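Side-chain contacts in GH3 beta-N-acetylglucosaminidase (Paenibacillaceae, PDB 6K5J), which probably hydrolyses terminal beta-linked N-acetylglucosamine units, acting as a family 3 glycoside hydrolase: residues T39-G44 and A307-L312; A111-E116 and E366-K371; G122-A127 and D359-L364; Y279-G284 and Y302-A307. One frame throughout, in Å; residues are numbered along the deposited sequence.

Contact 1: residues T39-G44 and A307-L312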
# COMPACT_ATOMS: atom_id res chain seq x y z
N THR A 39 7.09 -24.97 -12.95
CA THR A 39 7.49 -26.36 -13.21
C THR A 39 8.97 -26.49 -13.53
O THR A 39 9.58 -27.51 -13.18
CB THR A 39 6.66 -26.95 -14.35
OG1 THR A 39 7.01 -26.30 -15.58
CG2 THR A 39 5.17 -26.79 -14.08
N GLU A 40 9.57 -25.50 -14.18
CA GLU A 40 10.97 -25.61 -14.55
C GLU A 40 11.90 -24.85 -13.61
O GLU A 40 12.99 -25.34 -13.31
CB GLU A 40 11.18 -25.13 -15.98
CG GLU A 40 10.33 -25.93 -16.96
CD GLU A 40 10.51 -25.51 -18.40
OE1 GLU A 40 11.48 -24.77 -18.69
OE2 GLU A 40 9.68 -25.93 -19.24
N ASP A 41 11.49 -23.69 -13.12
CA ASP A 41 12.33 -22.94 -12.21
C ASP A 41 11.96 -23.14 -10.75
O ASP A 41 12.68 -22.66 -9.87
CB ASP A 41 12.29 -21.45 -12.57
CG ASP A 41 12.75 -21.19 -14.00
OD1 ASP A 41 13.82 -21.71 -14.38
OD2 ASP A 41 12.04 -20.48 -14.74
N HIS A 42 10.86 -23.85 -10.47
CA HIS A 42 10.50 -24.24 -9.11
C HIS A 42 10.30 -23.03 -8.20
O HIS A 42 10.65 -23.07 -7.01
CB HIS A 42 11.55 -25.19 -8.51
CG HIS A 42 11.97 -26.31 -9.42
ND1 HIS A 42 11.16 -27.38 -9.71
CD2 HIS A 42 13.12 -26.51 -10.11
CE1 HIS A 42 11.78 -28.21 -10.53
NE2 HIS A 42 12.98 -27.70 -10.79
N VAL A 43 9.73 -21.95 -8.74
CA VAL A 43 9.58 -20.74 -7.93
C VAL A 43 8.73 -21.03 -6.69
O VAL A 43 7.83 -21.88 -6.70
CB VAL A 43 8.96 -19.56 -8.71
CG1 VAL A 43 9.93 -19.05 -9.78
CG2 VAL A 43 7.59 -19.94 -9.29
N GLY A 44 9.02 -20.30 -5.62
CA GLY A 44 8.34 -20.52 -4.36
C GLY A 44 7.07 -19.70 -4.22
O GLY A 44 6.20 -20.04 -3.42
N ALA A 307 17.22 -14.04 -14.40
CA ALA A 307 18.56 -13.60 -14.03
C ALA A 307 18.81 -13.81 -12.54
O ALA A 307 19.89 -14.26 -12.14
CB ALA A 307 18.77 -12.14 -14.41
N ALA A 308 17.82 -13.48 -11.70
CA ALA A 308 17.95 -13.72 -10.26
C ALA A 308 18.10 -15.20 -9.95
O ALA A 308 18.97 -15.60 -9.16
CB ALA A 308 16.73 -13.15 -9.52
N LEU A 309 17.26 -16.03 -10.56
CA LEU A 309 17.32 -17.47 -10.33
C LEU A 309 18.68 -18.03 -10.75
O LEU A 309 19.28 -18.84 -10.03
CB LEU A 309 16.20 -18.17 -11.10
CG LEU A 309 14.78 -18.12 -10.53
CD1 LEU A 309 13.72 -18.31 -11.64
CD2 LEU A 309 14.60 -19.15 -9.42
N ASP A 310 19.16 -17.63 -11.93
CA ASP A 310 20.46 -18.07 -12.43
C ASP A 310 21.59 -17.59 -11.53
O ASP A 310 22.53 -18.34 -11.24
CB ASP A 310 20.69 -17.56 -13.86
CG ASP A 310 19.92 -18.36 -14.91
OD1 ASP A 310 19.53 -19.51 -14.63
OD2 ASP A 310 19.72 -17.83 -16.02
N ALA A 311 21.53 -16.33 -11.09
CA ALA A 311 22.59 -15.79 -10.25
C ALA A 311 22.63 -16.49 -8.89
O ALA A 311 23.72 -16.75 -8.36
CB ALA A 311 22.40 -14.29 -10.08
N LEU A 312 21.47 -16.80 -8.32
CA LEU A 312 21.44 -17.49 -7.03
C LEU A 312 22.01 -18.89 -7.14
O LEU A 312 22.80 -19.32 -6.30
CB LEU A 312 20.00 -17.55 -6.49
CG LEU A 312 19.47 -16.22 -5.93
CD1 LEU A 312 17.96 -16.32 -5.68
CD2 LEU A 312 20.21 -15.84 -4.66
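D41 and V43 meet L309 where a loop lies against a helix in the N-terminal domain. This domain belongs to the TIM-barrel clan. The loop leaves helix 32-39 and leads into strand 45-47, a parallel strand of the barrel. Helix 302-317 supplies L309. The contact is small and buried.

Most of the packing is carried by one methyl group. CD1 of L309 sits 3.6 Å from CB of D41 and 3.8 Å from CG of the same aspartate. It therefore rests on the carbon stem of D41. The leucine side chain runs roughly perpendicular to that of the aspartate. Chi1 of L309 is -77°, which sets CG anti to the carbonyl carbon and sends the branched end to the loop. V43 adds a looser apolar contact, with CG1 4.3 Å from L309 CD1. V21 of strand 21-23 also touches L309.

The polar end of D41 is engaged elsewhere. Its OD1 forms a salt bridge with K306, one residue ahead of the segment 307-312. D310 brings a second carboxylate to this side, its OD1 6.1 Å from D41 OD1. The lysine probably eases the like-charge repulsion.

The backbone of the loop also takes part. The carbonyl O of D41 lies 4.0 Å from CD2 of L309.

Contact 2: residues A111-E116 and E366-K371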
# COMPACT_ATOMS: atom_id res chain seq x y z
N ALA A 111 -7.50 1.17 17.22
CA ALA A 111 -6.80 -0.04 16.78
C ALA A 111 -7.76 -1.15 16.40
O ALA A 111 -7.44 -1.98 15.54
CB ALA A 111 -5.83 -0.52 17.86
N GLU A 112 -8.94 -1.19 17.04
CA GLU A 112 -9.93 -2.20 16.71
C GLU A 112 -10.42 -2.06 15.27
O GLU A 112 -10.75 -3.06 14.63
CB GLU A 112 -11.11 -2.11 17.69
CG GLU A 112 -11.96 -3.35 17.77
CD GLU A 112 -12.90 -3.33 18.96
OE1 GLU A 112 -13.90 -4.08 18.93
OE2 GLU A 112 -12.63 -2.58 19.93
N LEU A 113 -10.47 -0.84 14.75
CA LEU A 113 -10.92 -0.68 13.37
C LEU A 113 -9.85 -1.11 12.38
O LEU A 113 -10.18 -1.56 11.28
CB LEU A 113 -11.32 0.77 13.11
CG LEU A 113 -12.31 1.34 14.12
CD1 LEU A 113 -12.61 2.80 13.79
CD2 LEU A 113 -13.57 0.50 14.17
N ALA A 114 -8.58 -0.95 12.74
CA ALA A 114 -7.52 -1.47 11.88
C ALA A 114 -7.57 -2.99 11.82
O ALA A 114 -7.33 -3.58 10.76
CB ALA A 114 -6.15 -0.98 12.36
N TYR A 115 -7.89 -3.64 12.94
CA TYR A 115 -8.10 -5.09 12.90
C TYR A 115 -9.24 -5.44 11.95
O TYR A 115 -9.10 -6.34 11.11
CB TYR A 115 -8.41 -5.64 14.30
CG TYR A 115 -8.68 -7.14 14.27
CD1 TYR A 115 -9.96 -7.64 14.03
CD2 TYR A 115 -7.64 -8.05 14.44
CE1 TYR A 115 -10.19 -9.01 13.97
CE2 TYR A 115 -7.88 -9.42 14.39
CZ TYR A 115 -9.15 -9.89 14.16
OH TYR A 115 -9.37 -11.25 14.10
N GLU A 116 -10.39 -4.79 12.10
CA GLU A 116 -11.53 -5.19 11.29
C GLU A 116 -11.28 -4.90 9.82
O GLU A 116 -11.65 -5.70 8.96
CB GLU A 116 -12.81 -4.50 11.77
CG GLU A 116 -13.02 -4.69 13.26
CD GLU A 116 -14.36 -4.21 13.73
OE1 GLU A 116 -14.82 -3.15 13.25
OE2 GLU A 116 -14.94 -4.89 14.60
N GLU A 366 -18.01 1.94 6.19
CA GLU A 366 -18.61 3.27 6.22
C GLU A 366 -18.52 3.89 7.61
O GLU A 366 -18.19 5.08 7.75
CB GLU A 366 -20.07 3.18 5.76
CG GLU A 366 -20.19 3.05 4.24
CD GLU A 366 -21.61 2.82 3.76
OE1 GLU A 366 -22.52 2.64 4.61
OE2 GLU A 366 -21.81 2.82 2.52
N ARG A 367 -18.76 3.10 8.65
CA ARG A 367 -18.67 3.64 10.00
C ARG A 367 -17.24 3.99 10.37
O ARG A 367 -17.02 4.94 11.13
CB ARG A 367 -19.30 2.65 10.98
CG ARG A 367 -20.81 2.56 10.78
CD ARG A 367 -21.49 1.66 11.82
NE ARG A 367 -22.78 1.24 11.28
CZ ARG A 367 -23.04 0.03 10.83
NH1 ARG A 367 -22.11 -0.92 10.88
NH2 ARG A 367 -24.24 -0.24 10.33
N ILE A 368 -16.26 3.26 9.83
CA ILE A 368 -14.85 3.63 10.04
C ILE A 368 -14.56 5.01 9.45
O ILE A 368 -13.97 5.87 10.11
CB ILE A 368 -13.93 2.56 9.43
CG1 ILE A 368 -14.09 1.21 10.14
CG2 ILE A 368 -12.48 3.01 9.46
CD1 ILE A 368 -13.20 0.14 9.58
N SER A 369 -14.97 5.23 8.20
CA SER A 369 -14.65 6.50 7.54
C SER A 369 -15.35 7.67 8.21
O SER A 369 -14.82 8.79 8.20
CB SER A 369 -15.02 6.44 6.06
OG SER A 369 -14.40 5.34 5.42
N GLU A 370 -16.54 7.46 8.78
CA GLU A 370 -17.21 8.53 9.53
C GLU A 370 -16.34 9.04 10.67
O GLU A 370 -16.41 10.21 11.04
CB GLU A 370 -18.56 8.06 10.07
CG GLU A 370 -19.60 7.75 8.98
CD GLU A 370 -20.96 7.34 9.55
OE1 GLU A 370 -21.19 7.50 10.77
OE2 GLU A 370 -21.81 6.86 8.77
N LYS A 371 -15.52 8.16 11.27
CA LYS A 371 -14.64 8.56 12.36
C LYS A 371 -13.34 9.20 11.89
O LYS A 371 -12.60 9.74 12.71
CB LYS A 371 -14.31 7.35 13.25
CG LYS A 371 -15.46 6.86 14.12
CD LYS A 371 -15.06 5.63 14.96
CE LYS A 371 -14.37 6.02 16.28
NZ LYS A 371 -13.75 4.84 16.99
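L113 and I368 both hold their side chains anti to the backbone carbonyl carbon. In I368 it is CG1 that takes this place, with chi1 of -64°, and chi2 of 180° extends CD1 toward the other helix. CD1 ends 4.0 Å from CB of L113 and 3.9 Å from L113 O. L113 and I368 lie alongside each other, pointing opposite ways. Further out, L113 CD2 lies 4.1 Å from I368 CG1. This is helix-to-helix packing: helix 111-127 of the TIM-barrel-type N-terminal domain meets helix 359-372, which leads into the edge strand 374-377 of the six-stranded mixed sheet. P100 and L105 also touch I368. With only an alanine at I368, CB and CD2 of L113 would probably lose their apolar neighbours and a gap would open between the two helices. K371 adds its aliphatic chain at the edge of the contact. It runs across L113, and its CD comes to 3.9 Å from L113 CD1. A bend at chi3 (85°) turns the chain end so that NZ, too, is near this methyl, at 4.0 Å. The charge of NZ is paired with D110 in a salt bridge.

Contact 3: residues G122-A127 and D359-L364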
# COMPACT_ATOMS: atom_id res chain seq x y z
N GLY A 122 -8.23 -9.57 4.47
CA GLY A 122 -7.64 -10.90 4.50
C GLY A 122 -8.64 -12.00 4.24
O GLY A 122 -8.33 -13.00 3.60
N SER A 123 -9.87 -11.84 4.75
CA SER A 123 -10.92 -12.82 4.50
C SER A 123 -11.22 -12.92 3.02
O SER A 123 -11.39 -14.01 2.47
CB SER A 123 -12.19 -12.44 5.25
OG SER A 123 -12.04 -12.71 6.63
N GLU A 124 -11.32 -11.77 2.36
CA GLU A 124 -11.63 -11.76 0.94
C GLU A 124 -10.45 -12.27 0.12
O GLU A 124 -10.64 -13.03 -0.83
CB GLU A 124 -12.08 -10.36 0.53
CG GLU A 124 -13.32 -9.92 1.35
CD GLU A 124 -13.94 -8.60 0.89
OE1 GLU A 124 -13.27 -7.84 0.17
OE2 GLU A 124 -15.10 -8.31 1.29
N LEU A 125 -9.22 -11.90 0.50
CA LEU A 125 -8.06 -12.42 -0.23
C LEU A 125 -8.00 -13.94 -0.13
O LEU A 125 -7.79 -14.63 -1.14
CB LEU A 125 -6.77 -11.81 0.31
CG LEU A 125 -6.48 -10.33 0.03
CD1 LEU A 125 -5.13 -9.92 0.64
CD2 LEU A 125 -6.52 -10.01 -1.46
N ARG A 126 -8.18 -14.48 1.08
CA ARG A 126 -8.08 -15.93 1.26
C ARG A 126 -9.15 -16.66 0.46
O ARG A 126 -8.89 -17.73 -0.11
CB ARG A 126 -8.18 -16.28 2.74
CG ARG A 126 -7.74 -17.71 3.09
CD ARG A 126 -6.28 -17.97 2.68
NE ARG A 126 -6.04 -19.39 2.42
CZ ARG A 126 -5.16 -20.14 3.08
NH1 ARG A 126 -4.42 -19.63 4.05
NH2 ARG A 126 -5.03 -21.43 2.77
N ALA A 127 -10.35 -16.08 0.37
CA ALA A 127 -11.39 -16.65 -0.47
C ALA A 127 -10.99 -16.69 -1.94
O ALA A 127 -11.53 -17.50 -2.70
CB ALA A 127 -12.69 -15.86 -0.31
N ASP A 359 -23.69 -6.17 2.65
CA ASP A 359 -24.18 -4.97 3.33
C ASP A 359 -23.45 -4.77 4.66
O ASP A 359 -23.10 -3.64 5.02
CB ASP A 359 -25.69 -5.05 3.55
CG ASP A 359 -26.46 -5.04 2.25
OD1 ASP A 359 -25.91 -4.62 1.21
OD2 ASP A 359 -27.64 -5.44 2.27
N GLU A 360 -23.18 -5.87 5.37
CA GLU A 360 -22.56 -5.77 6.69
C GLU A 360 -21.13 -5.25 6.62
O GLU A 360 -20.71 -4.43 7.45
CB GLU A 360 -22.60 -7.13 7.38
CG GLU A 360 -24.01 -7.62 7.77
CD GLU A 360 -24.93 -7.97 6.60
OE1 GLU A 360 -24.44 -8.19 5.46
OE2 GLU A 360 -26.16 -8.03 6.83
N LYS A 361 -20.33 -5.74 5.66
CA LYS A 361 -18.96 -5.26 5.54
C LYS A 361 -18.91 -3.84 5.01
O LYS A 361 -18.09 -3.02 5.46
CB LYS A 361 -18.15 -6.22 4.65
CG LYS A 361 -17.81 -7.54 5.33
CD LYS A 361 -16.94 -8.44 4.43
CE LYS A 361 -17.74 -9.00 3.26
NZ LYS A 361 -16.93 -9.96 2.43
N THR A 362 -19.76 -3.51 4.05
CA THR A 362 -19.80 -2.15 3.53
C THR A 362 -20.20 -1.16 4.61
O THR A 362 -19.59 -0.10 4.76
CB THR A 362 -20.76 -2.06 2.34
OG1 THR A 362 -20.30 -2.91 1.28
CG2 THR A 362 -20.88 -0.61 1.84
N GLU A 363 -21.22 -1.50 5.40
CA GLU A 363 -21.64 -0.58 6.45
C GLU A 363 -20.60 -0.46 7.55
O GLU A 363 -20.42 0.61 8.13
CB GLU A 363 -22.99 -1.01 7.01
CG GLU A 363 -24.10 -0.76 6.00
CD GLU A 363 -25.37 -1.52 6.32
OE1 GLU A 363 -25.43 -2.18 7.39
OE2 GLU A 363 -26.31 -1.45 5.50
N LEU A 364 -19.87 -1.54 7.82
CA LEU A 364 -18.78 -1.48 8.79
C LEU A 364 -17.71 -0.48 8.36
O LEU A 364 -17.25 0.34 9.17
CB LEU A 364 -18.17 -2.87 8.97
CG LEU A 364 -17.18 -3.06 10.13
CD1 LEU A 364 -17.19 -4.51 10.57
CD2 LEU A 364 -15.76 -2.64 9.76
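OE2 of E124 is gripped from two residues. K361 NZ donates a hydrogen bond to it at 2.7 Å, as part of a salt bridge, and OG1 of T97 is a second hydrogen-bond partner. OE2 accepts the lysine's bond through its anti lone pair, on the side away from OE1. OE1 is itself hydrogen-bonded elsewhere in the structure, so both oxygens of this buried carboxylate are satisfied.

The two side chains come from opposite directions to meet at their charged groups. The backbones stay well apart, with 10.8 Å between CA of E124 and CA of K361. E124 reaches out with its chain extended beyond CG, chi2 being -173°. K361 is bent at chi3, -71°, and this turn swings NZ round to the carboxylate. The bend also brings carbon atoms of the lysine near the oxygen: CE is 3.4 Å and CD 3.6 Å from E124 OE2. NZ in turn lies 3.8 Å from CG of E124.

NZ has another acceptor, the carbonyl O of L356, in the loop ahead of helix 359-372. The ammonium group thus links the glutamate to that loop and is held in direction by two bonds. The positive charge would probably favour the ionised form of E124, which is otherwise shut away from solvent. L356 and V96 also touch the glutamate, and I120 touches the lysine.

The arrangement is an interhelical salt bridge, joining helix 111-127 of the TIM-barrel-type N-terminal domain to the start of helix 359-372.

Contact 4: residues Y279-G284 and Y302-A307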
# COMPACT_ATOMS: atom_id res chain seq x y z
N TYR A 279 22.89 -1.72 -8.56
CA TYR A 279 23.49 -2.99 -8.19
C TYR A 279 23.21 -4.12 -9.19
O TYR A 279 24.03 -5.03 -9.30
CB TYR A 279 23.03 -3.41 -6.79
CG TYR A 279 23.34 -2.38 -5.72
CD1 TYR A 279 24.55 -2.40 -5.03
CD2 TYR A 279 22.42 -1.39 -5.40
CE1 TYR A 279 24.83 -1.44 -4.06
CE2 TYR A 279 22.68 -0.44 -4.44
CZ TYR A 279 23.89 -0.47 -3.77
OH TYR A 279 24.15 0.49 -2.81
N GLY A 280 22.09 -4.07 -9.90
CA GLY A 280 21.67 -5.14 -10.82
C GLY A 280 20.79 -6.18 -10.14
O GLY A 280 20.92 -6.46 -8.96
N VAL A 281 19.88 -6.77 -10.92
CA VAL A 281 18.89 -7.69 -10.34
C VAL A 281 19.55 -9.01 -9.93
O VAL A 281 19.34 -9.51 -8.82
CB VAL A 281 17.72 -7.93 -11.32
CG1 VAL A 281 16.81 -9.05 -10.80
CG2 VAL A 281 16.92 -6.62 -11.52
N GLY A 282 20.36 -9.60 -10.82
CA GLY A 282 20.98 -10.88 -10.51
C GLY A 282 21.92 -10.79 -9.33
O GLY A 282 21.83 -11.57 -8.37
N GLU A 283 22.82 -9.80 -9.35
CA GLU A 283 23.75 -9.62 -8.25
C GLU A 283 23.06 -9.05 -7.02
O GLU A 283 23.47 -9.33 -5.90
CB GLU A 283 24.92 -8.74 -8.72
CG GLU A 283 26.00 -8.47 -7.67
CD GLU A 283 26.78 -9.72 -7.23
OE1 GLU A 283 27.21 -9.74 -6.06
OE2 GLU A 283 26.98 -10.65 -8.05
N GLY A 284 22.00 -8.26 -7.21
CA GLY A 284 21.20 -7.86 -6.07
C GLY A 284 20.55 -9.05 -5.38
O GLY A 284 20.49 -9.11 -4.15
N TYR A 302 10.18 -11.21 -16.90
CA TYR A 302 10.66 -12.59 -16.87
C TYR A 302 12.18 -12.68 -16.98
O TYR A 302 12.81 -13.52 -16.32
CB TYR A 302 9.99 -13.39 -17.98
CG TYR A 302 10.46 -14.81 -18.06
CD1 TYR A 302 9.90 -15.80 -17.26
CD2 TYR A 302 11.49 -15.18 -18.93
CE1 TYR A 302 10.34 -17.11 -17.32
CE2 TYR A 302 11.93 -16.48 -18.99
CZ TYR A 302 11.35 -17.45 -18.19
OH TYR A 302 11.80 -18.74 -18.25
N GLU A 303 12.78 -11.85 -17.84
CA GLU A 303 14.23 -11.88 -18.01
C GLU A 303 14.95 -11.61 -16.70
O GLU A 303 15.97 -12.24 -16.39
CB GLU A 303 14.67 -10.86 -19.06
CG GLU A 303 14.15 -11.14 -20.46
CD GLU A 303 12.73 -10.65 -20.68
OE1 GLU A 303 12.14 -10.05 -19.74
OE2 GLU A 303 12.20 -10.85 -21.80
N ARG A 304 14.44 -10.65 -15.91
CA ARG A 304 15.06 -10.34 -14.64
C ARG A 304 14.78 -11.42 -13.60
O ARG A 304 15.62 -11.67 -12.72
CB ARG A 304 14.58 -8.97 -14.15
CG ARG A 304 15.16 -7.80 -14.95
CD ARG A 304 14.30 -6.56 -14.80
NE ARG A 304 14.99 -5.37 -15.28
CZ ARG A 304 14.66 -4.12 -14.93
NH1 ARG A 304 13.64 -3.90 -14.12
NH2 ARG A 304 15.35 -3.10 -15.42
N GLN A 305 13.61 -12.07 -13.68
CA GLN A 305 13.32 -13.18 -12.78
C GLN A 305 14.29 -14.33 -13.03
O GLN A 305 14.85 -14.90 -12.09
CB GLN A 305 11.87 -13.64 -12.96
CG GLN A 305 10.84 -12.58 -12.58
CD GLN A 305 9.49 -12.78 -13.23
OE1 GLN A 305 9.31 -13.69 -14.04
NE2 GLN A 305 8.53 -11.92 -12.89
N LYS A 306 14.50 -14.69 -14.30
CA LYS A 306 15.46 -15.74 -14.63
C LYS A 306 16.89 -15.33 -14.27
O LYS A 306 17.70 -16.18 -13.88
CB LYS A 306 15.37 -16.09 -16.13
CG LYS A 306 15.85 -17.50 -16.48
CD LYS A 306 14.76 -18.54 -16.21
CE LYS A 306 15.11 -19.91 -16.80
NZ LYS A 306 15.91 -20.77 -15.87
N ALA A 307 17.22 -14.04 -14.40
CA ALA A 307 18.56 -13.60 -14.03
C ALA A 307 18.81 -13.81 -12.54
O ALA A 307 19.89 -14.26 -12.14
CB ALA A 307 18.77 -12.14 -14.41
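V281 and R304 make the van der Waals packing of side chains in this contact. Both methyl groups of V281 are used. CG1 stands anti to the backbone N, chi1 172°, and points at the backbone of the other helix. Its closest approach is to a carbonyl, 3.5 Å from R304 O. The apolar contacts lie beside it. CG1 is 4.0 Å from R304 CB, and CG2 meets the stem of the arginine further along, 4.0 Å from R304 CG and 4.2 Å from R304 CD. The arginine passes crosswise to the valine. If V281 were an alanine, both methyls would be missing and a gap would probably open beside the R304 stem and carbonyl.

Backbone packing adds a second close point. CA of G282 approaches A307 O to 3.9 Å. The two CA atoms, of G282 and A307, are 5.1 Å apart, and G282 has no side chain to hold the helices further away. G280 is the N-cap residue of helix 281-291, so the contact uses the first turn of that helix.

In the fold, helix 281-291, strand 296-298 and helix 302-317 follow one another in the TIM-barrel-type domain, and the two helices pack side by side here.

Charge is settled outside the contact. R304 runs extended from CG to NE, and its NH1 forms a salt bridge with E271. The arginine therefore serves two purposes: its carbon stem packs on V281, while its charged end pairs with E271.

How the contacts relate
Contacts 1 and 4 form one cluster, and contacts 2 and 3 another. Contacts 1 and 4 share A307 on helix 302-317, and their centres are 10 Å apart. The D41-K306 salt bridge (OD1 to NZ 2.7 Å) joins them, and A311 CB packs on G282 O at 3.3 Å. Contacts 2 and 3 use the same two helices, 111-127 and 359-372, with centres 13 Å apart. E116 OE1 and L364 CD2 touch between them at 3.7 Å. The clusters do not meet: the centres of contacts 1 and 2 are about 41 Å apart, on opposite sides of the chain's centre. In contact 4, the R304 side chain is about 11 Å from a bound N-acetylglucosamine.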